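Local atomic coordinates of pyridine nucleotide-disulphide oxidoreductase dimerisation region (Escherichia coli BL21, PDB entry 6KYY), a protein that is an FAD-containing disulfide reductase of the pyridine nucleotide-disulfide oxidoreductase family, induced by hypochlorous acid and probably involved in resistance to reactive chlorine species. Residues I130-G135 with D292-M297. Numbering follows the deposited sequence.
Sequences IFINTG and DNIWAM. With FAD (flavin-adenine dinucleotide), chain N.
Strands 130-132 and 294-296 run parallel in the FAD-binding Rossmann-type sheet, pairing I130 with I294, F131 with W295 and I132 with A296. Strand 130-132 also pairs with strand 10-16 on its other edge. Four backbone hydrogen bonds form the ladder. N293 O accepts from I130 N (2.9 Å), and I130 O accepts from W295 N (2.8 Å). W295 O then accepts from I132 N. The last rung joins M297 N to I132 O at 2.7 Å.

F131 and W295 project side by side from one face of the sheet. Their rings are nearly parallel, with planes at 24°, but slid apart, and the centroid of F131 is 4.8 Å from that of the W295 six-membered ring. F131 CE2 sits over one face of the indole, toward its rim, 3.4 Å from W295 CE3. I130 O lies at the edge of the same indole, in its plane. The M297 chain bends at its last torsion (chi3 -50°), and its CE reaches F131 CB at 3.6 Å. Helix 307-321 packs on F131, W295 and M297. On the other face, I132 CB meets A296 CB at 4.2 Å, beside I130 and I294.

Past the strand ends, T134 CB and CG2 pack against the FAD adenine, and N133 links the sheet to the cofactor. With CG anti to the backbone N (chi1 -164°), the N133 amide reaches across to the other segment. ND2 donates to M297 O at 3.1 Å, from above the carbonyl plane, and makes a weak bond to FAD O1P. OD1 accepts from G22 N in helix 20-31. Together these bonds probably fix the flip of the buried amide, and they join the ends of both strands to the FAD pyrophosphate through one weak bond.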
ATOM      1  N   ILE B 130      32.893   6.748  19.071  1.00 21.90           N
ATOM      2  CA  ILE B 130      32.379   7.798  18.200  1.00 28.98           C
ATOM      3  C   ILE B 130      31.770   7.150  16.965  1.00 25.77           C
ATOM      4  O   ILE B 130      32.330   6.199  16.409  1.00 29.60           O
ATOM      5  CB  ILE B 130      33.476   8.811  17.811  1.00 21.78           C
ATOM      6  CG1 ILE B 130      34.245   9.266  19.054  1.00 33.63           C
ATOM      7  CG2 ILE B 130      32.869  10.010  17.105  1.00 27.91           C
ATOM      8  CD1 ILE B 130      35.432  10.152  18.757  1.00 26.58           C
ATOM      9  N   PHE B 131      30.620   7.666  16.537  1.00 22.27           N
ATOM     10  CA  PHE B 131      29.844   7.088  15.443  1.00 15.68           C
ATOM     11  C   PHE B 131      29.612   8.162  14.387  1.00 18.90           C
ATOM     12  O   PHE B 131      28.924   9.155  14.646  1.00 19.37           O
ATOM     13  CB  PHE B 131      28.519   6.524  15.957  1.00 13.93           C
ATOM     14  CG  PHE B 131      28.670   5.587  17.125  1.00 24.87           C
ATOM     15  CD1 PHE B 131      28.753   6.075  18.420  1.00 23.94           C
ATOM     16  CD2 PHE B 131      28.726   4.217  16.929  1.00 17.81           C
ATOM     17  CE1 PHE B 131      28.893   5.215  19.493  1.00 19.68           C
ATOM     18  CE2 PHE B 131      28.866   3.352  17.999  1.00 21.64           C
ATOM     19  CZ  PHE B 131      28.950   3.852  19.282  1.00 25.95           C
ATOM     20  N   ILE B 132      30.181   7.959  13.203  1.00 12.77           N
ATOM     21  CA  ILE B 132      30.066   8.923  12.113  1.00  7.75           C
ATOM     22  C   ILE B 132      28.738   8.704  11.397  1.00 14.82           C
ATOM     23  O   ILE B 132      28.449   7.600  10.925  1.00 21.46           O
ATOM     24  CB  ILE B 132      31.248   8.798  11.142  1.00  8.58           C
ATOM     25  CG1 ILE B 132      32.554   9.176  11.844  1.00 11.96           C
ATOM     26  CG2 ILE B 132      31.021   9.664   9.910  1.00 13.79           C
ATOM     27  CD1 ILE B 132      33.735   9.325  10.907  1.00 21.99           C
ATOM     28  N   ASN B 133      27.932   9.761  11.306  1.00 25.27           N
ATOM     29  CA  ASN B 133      26.593   9.690  10.727  1.00 16.33           C
ATOM     30  C   ASN B 133      26.272  10.977   9.977  1.00 15.97           C
ATOM     31  O   ASN B 133      25.175  11.533  10.102  1.00 19.95           O
ATOM     32  CB  ASN B 133      25.547   9.418  11.808  1.00 14.32           C
ATOM     33  CG  ASN B 133      24.218   8.961  11.238  1.00 16.61           C
ATOM     34  OD1 ASN B 133      23.186   9.046  11.901  1.00 13.83           O
ATOM     35  ND2 ASN B 133      24.237   8.477  10.002  1.00 21.95           N
ATOM     36  N   THR B 134      27.221  11.467   9.179  1.00 13.84           N
ATOM     37  CA  THR B 134      27.086  12.770   8.541  1.00 14.87           C
ATOM     38  C   THR B 134      26.306  12.736   7.233  1.00 13.44           C
ATOM     39  O   THR B 134      25.933  13.800   6.730  1.00 21.99           O
ATOM     40  CB  THR B 134      28.467  13.384   8.285  1.00 15.93           C
ATOM     41  OG1 THR B 134      29.290  12.442   7.588  1.00 18.24           O
ATOM     42  CG2 THR B 134      29.133  13.758   9.599  1.00 19.28           C
ATOM     43  N   GLY B 135      26.057  11.556   6.667  1.00 13.39           N
ATOM     44  CA  GLY B 135      25.275  11.505   5.448  1.00 11.80           C
ATOM     45  C   GLY B 135      26.060  11.967   4.229  1.00 16.40           C
ATOM     46  O   GLY B 135      27.293  11.913   4.185  1.00 14.21           O
ATOM     47  N   ASP B 292      40.007   2.396  15.648  1.00 38.99           N
ATOM     48  CA  ASP B 292      39.270   1.643  16.650  1.00 35.18           C
ATOM     49  C   ASP B 292      38.348   2.559  17.448  1.00 33.77           C
ATOM     50  O   ASP B 292      38.655   3.730  17.691  1.00 34.92           O
ATOM     51  CB  ASP B 292      40.226   0.906  17.592  1.00 21.29           C
ATOM     52  CG  ASP B 292      41.492   1.687  17.873  1.00 39.89           C
ATOM     53  OD1 ASP B 292      41.601   2.842  17.411  1.00 47.06           O
ATOM     54  OD2 ASP B 292      42.383   1.140  18.557  1.00 51.24           O
ATOM     55  N   ASN B 293      37.201   2.004  17.845  1.00 29.07           N
ATOM     56  CA  ASN B 293      36.151   2.704  18.583  1.00 22.92           C
ATOM     57  C   ASN B 293      35.516   3.831  17.775  1.00 25.40           C
ATOM     58  O   ASN B 293      34.886   4.729  18.346  1.00 23.01           O
ATOM     59  CB  ASN B 293      36.666   3.241  19.923  1.00 22.52           C
ATOM     60  CG  ASN B 293      37.063   2.134  20.878  1.00 25.01           C
ATOM     61  OD1 ASN B 293      36.217   1.381  21.360  1.00 27.77           O
ATOM     62  ND2 ASN B 293      38.357   2.029  21.156  1.00 18.47           N
ATOM     63  N   ILE B 294      35.656   3.803  16.451  1.00 15.63           N
ATOM     64  CA  ILE B 294      34.999   4.757  15.564  1.00 18.34           C
ATOM     65  C   ILE B 294      34.161   3.970  14.567  1.00 18.23           C
ATOM     66  O   ILE B 294      34.681   3.098  13.859  1.00 16.01           O
ATOM     67  CB  ILE B 294      36.005   5.663  14.838  1.00 22.14           C
ATOM     68  CG1 ILE B 294      36.678   6.627  15.821  1.00 31.13           C
ATOM     69  CG2 ILE B 294      35.316   6.411  13.698  1.00 15.92           C
ATOM     70  CD1 ILE B 294      35.805   7.782  16.254  1.00 47.94           C
ATOM     71  N   TRP B 295      32.868   4.273  14.516  1.00 21.30           N
ATOM     72  CA  TRP B 295      31.943   3.650  13.583  1.00 21.08           C
ATOM     73  C   TRP B 295      31.501   4.658  12.533  1.00 18.38           C
ATOM     74  O   TRP B 295      31.612   5.874  12.716  1.00 17.22           O
ATOM     75  CB  TRP B 295      30.708   3.099  14.309  1.00 18.26           C
ATOM     76  CG  TRP B 295      30.939   1.844  15.091  1.00 18.81           C
ATOM     77  CD1 TRP B 295      30.572   0.580  14.736  1.00 20.07           C
ATOM     78  CD2 TRP B 295      31.565   1.734  16.375  1.00 27.39           C
ATOM     79  NE1 TRP B 295      30.940  -0.312  15.713  1.00 18.30           N
ATOM     80  CE2 TRP B 295      31.552   0.371  16.730  1.00 19.42           C
ATOM     81  CE3 TRP B 295      32.141   2.655  17.256  1.00 25.63           C
ATOM     82  CZ2 TRP B 295      32.091  -0.094  17.928  1.00 29.59           C
ATOM     83  CZ3 TRP B 295      32.673   2.191  18.444  1.00 26.75           C
ATOM     84  CH2 TRP B 295      32.647   0.831  18.769  1.00 31.42           C
ATOM     85  N   ALA B 296      30.985   4.136  11.424  1.00 12.57           N
ATOM     86  CA  ALA B 296      30.371   4.951  10.385  1.00 16.71           C
ATOM     87  C   ALA B 296      29.057   4.306   9.978  1.00 22.71           C
ATOM     88  O   ALA B 296      28.995   3.089   9.774  1.00 16.15           O
ATOM     89  CB  ALA B 296      31.291   5.105   9.173  1.00 14.09           C
ATOM     90  N   MET B 297      28.010   5.120   9.866  1.00 15.64           N
ATOM     91  CA  MET B 297      26.684   4.634   9.523  1.00  8.52           C
ATOM     92  C   MET B 297      26.062   5.553   8.484  1.00 10.18           C
ATOM     93  O   MET B 297      26.288   6.764   8.488  1.00 16.11           O
ATOM     94  CB  MET B 297      25.773   4.559  10.755  1.00 10.30           C
ATOM     95  CG  MET B 297      26.146   3.480  11.757  1.00 14.96           C
ATOM     96  SD  MET B 297      25.423   3.789  13.379  1.00 16.72           S
ATOM     97  CE  MET B 297      25.902   5.494  13.638  1.00 11.60           C
TER
HETATM   98  PA  FAD N 501      21.526  11.970   7.153  1.00 26.90           P
HETATM   99  O1A FAD N 501      22.012  12.447   5.836  1.00 24.59           O
HETATM  100  O2A FAD N 501      20.020  11.705   7.252  1.00 30.08           O
HETATM  101  O5B FAD N 501      21.957  12.962   8.290  1.00 30.02           O
HETATM  102  C5B FAD N 501      23.037  13.899   8.096  1.00 23.15           C
HETATM  103  C4B FAD N 501      23.015  14.899   9.226  1.00 30.17           C
HETATM  104  O4B FAD N 501      24.360  15.119   9.712  1.00 21.28           O
HETATM  105  C3B FAD N 501      22.449  16.273   8.868  1.00 22.16           C
HETATM  106  O3B FAD N 501      21.558  16.726   9.879  1.00 29.01           O
HETATM  107  C2B FAD N 501      23.699  17.152   8.765  1.00 14.48           C
HETATM  108  O2B FAD N 501      23.424  18.506   9.110  1.00 14.60           O
HETATM  109  C1B FAD N 501      24.600  16.505   9.811  1.00 18.94           C
HETATM  110  N9A FAD N 501      26.026  16.746   9.613  1.00 25.58           N
HETATM  111  C8A FAD N 501      26.735  16.621   8.447  1.00 25.76           C
HETATM  112  N7A FAD N 501      28.011  16.906   8.563  1.00 18.69           N
HETATM  113  C5A FAD N 501      28.151  17.244   9.900  1.00 12.42           C
HETATM  114  C6A FAD N 501      29.261  17.647  10.667  1.00 13.51           C
HETATM  115  N6A FAD N 501      30.496  17.782  10.174  1.00 21.58           N
HETATM  116  N1A FAD N 501      29.058  17.907  11.978  1.00 17.59           N
HETATM  117  C2A FAD N 501      27.826  17.773  12.477  1.00 15.74           C
HETATM  118  N3A FAD N 501      26.706  17.403  11.853  1.00 20.97           N
HETATM  119  C4A FAD N 501      26.936  17.150  10.560  1.00 21.72           C
HETATM  120  N1  FAD N 501      15.847   7.345   1.026  1.00 27.18           N
HETATM  121  C2  FAD N 501      14.882   6.379   1.011  1.00 23.07           C
HETATM  122  O2  FAD N 501      15.005   5.330   1.654  1.00 37.33           O
HETATM  123  N3  FAD N 501      13.733   6.569   0.263  1.00 14.82           N
HETATM  124  C4  FAD N 501      13.444   7.668  -0.522  1.00 25.01           C
HETATM  125  O4  FAD N 501      12.380   7.725  -1.135  1.00 35.08           O
HETATM  126  C4X FAD N 501      14.479   8.687  -0.503  1.00 21.44           C
HETATM  127  N5  FAD N 501      14.277   9.775  -1.187  1.00 27.83           N
HETATM  128  C5X FAD N 501      15.261  10.749  -1.164  1.00 30.18           C
HETATM  129  C6  FAD N 501      15.068  11.912  -1.907  1.00 34.83           C
HETATM  130  C7  FAD N 501      16.025  12.922  -1.917  1.00 52.60           C
HETATM  131  C7M FAD N 501      15.783  14.165  -2.731  1.00 34.20           C
HETATM  132  C8  FAD N 501      17.203  12.767  -1.169  1.00 32.28           C
HETATM  133  C8M FAD N 501      18.258  13.840  -1.158  1.00 22.13           C
HETATM  134  C9  FAD N 501      17.400  11.607  -0.426  1.00 25.94           C
HETATM  135  C9A FAD N 501      16.440  10.601  -0.418  1.00 18.71           C
HETATM  136  N10 FAD N 501      16.605   9.418   0.328  1.00 19.12           N
HETATM  137  C10 FAD N 501      15.644   8.437   0.307  1.00 18.83           C
HETATM  138  C1' FAD N 501      17.822   9.194   1.123  1.00 26.43           C
HETATM  139  C2' FAD N 501      17.682   9.629   2.578  1.00 19.15           C
HETATM  140  O2' FAD N 501      17.476  11.040   2.656  1.00 27.12           O
HETATM  141  C3' FAD N 501      18.962   9.268   3.334  1.00 23.91           C
HETATM  142  O3' FAD N 501      19.522   8.093   2.760  1.00 21.95           O
HETATM  143  C4' FAD N 501      18.765   9.042   4.833  1.00 30.64           C
HETATM  144  O4' FAD N 501      18.451  10.284   5.465  1.00 41.87           O
HETATM  145  C5' FAD N 501      19.973   8.407   5.491  1.00 21.92           C
HETATM  146  O5' FAD N 501      20.910   9.441   5.857  1.00 20.19           O
HETATM  147  P   FAD N 501      22.009   9.195   6.957  1.00 20.18           P
HETATM  148  O1P FAD N 501      21.430   8.326   8.078  1.00 16.75           O
HETATM  149  O2P FAD N 501      23.247   8.665   6.345  1.00 38.20           O
HETATM  150  O3P FAD N 501      22.281  10.637   7.560  1.00 30.22           O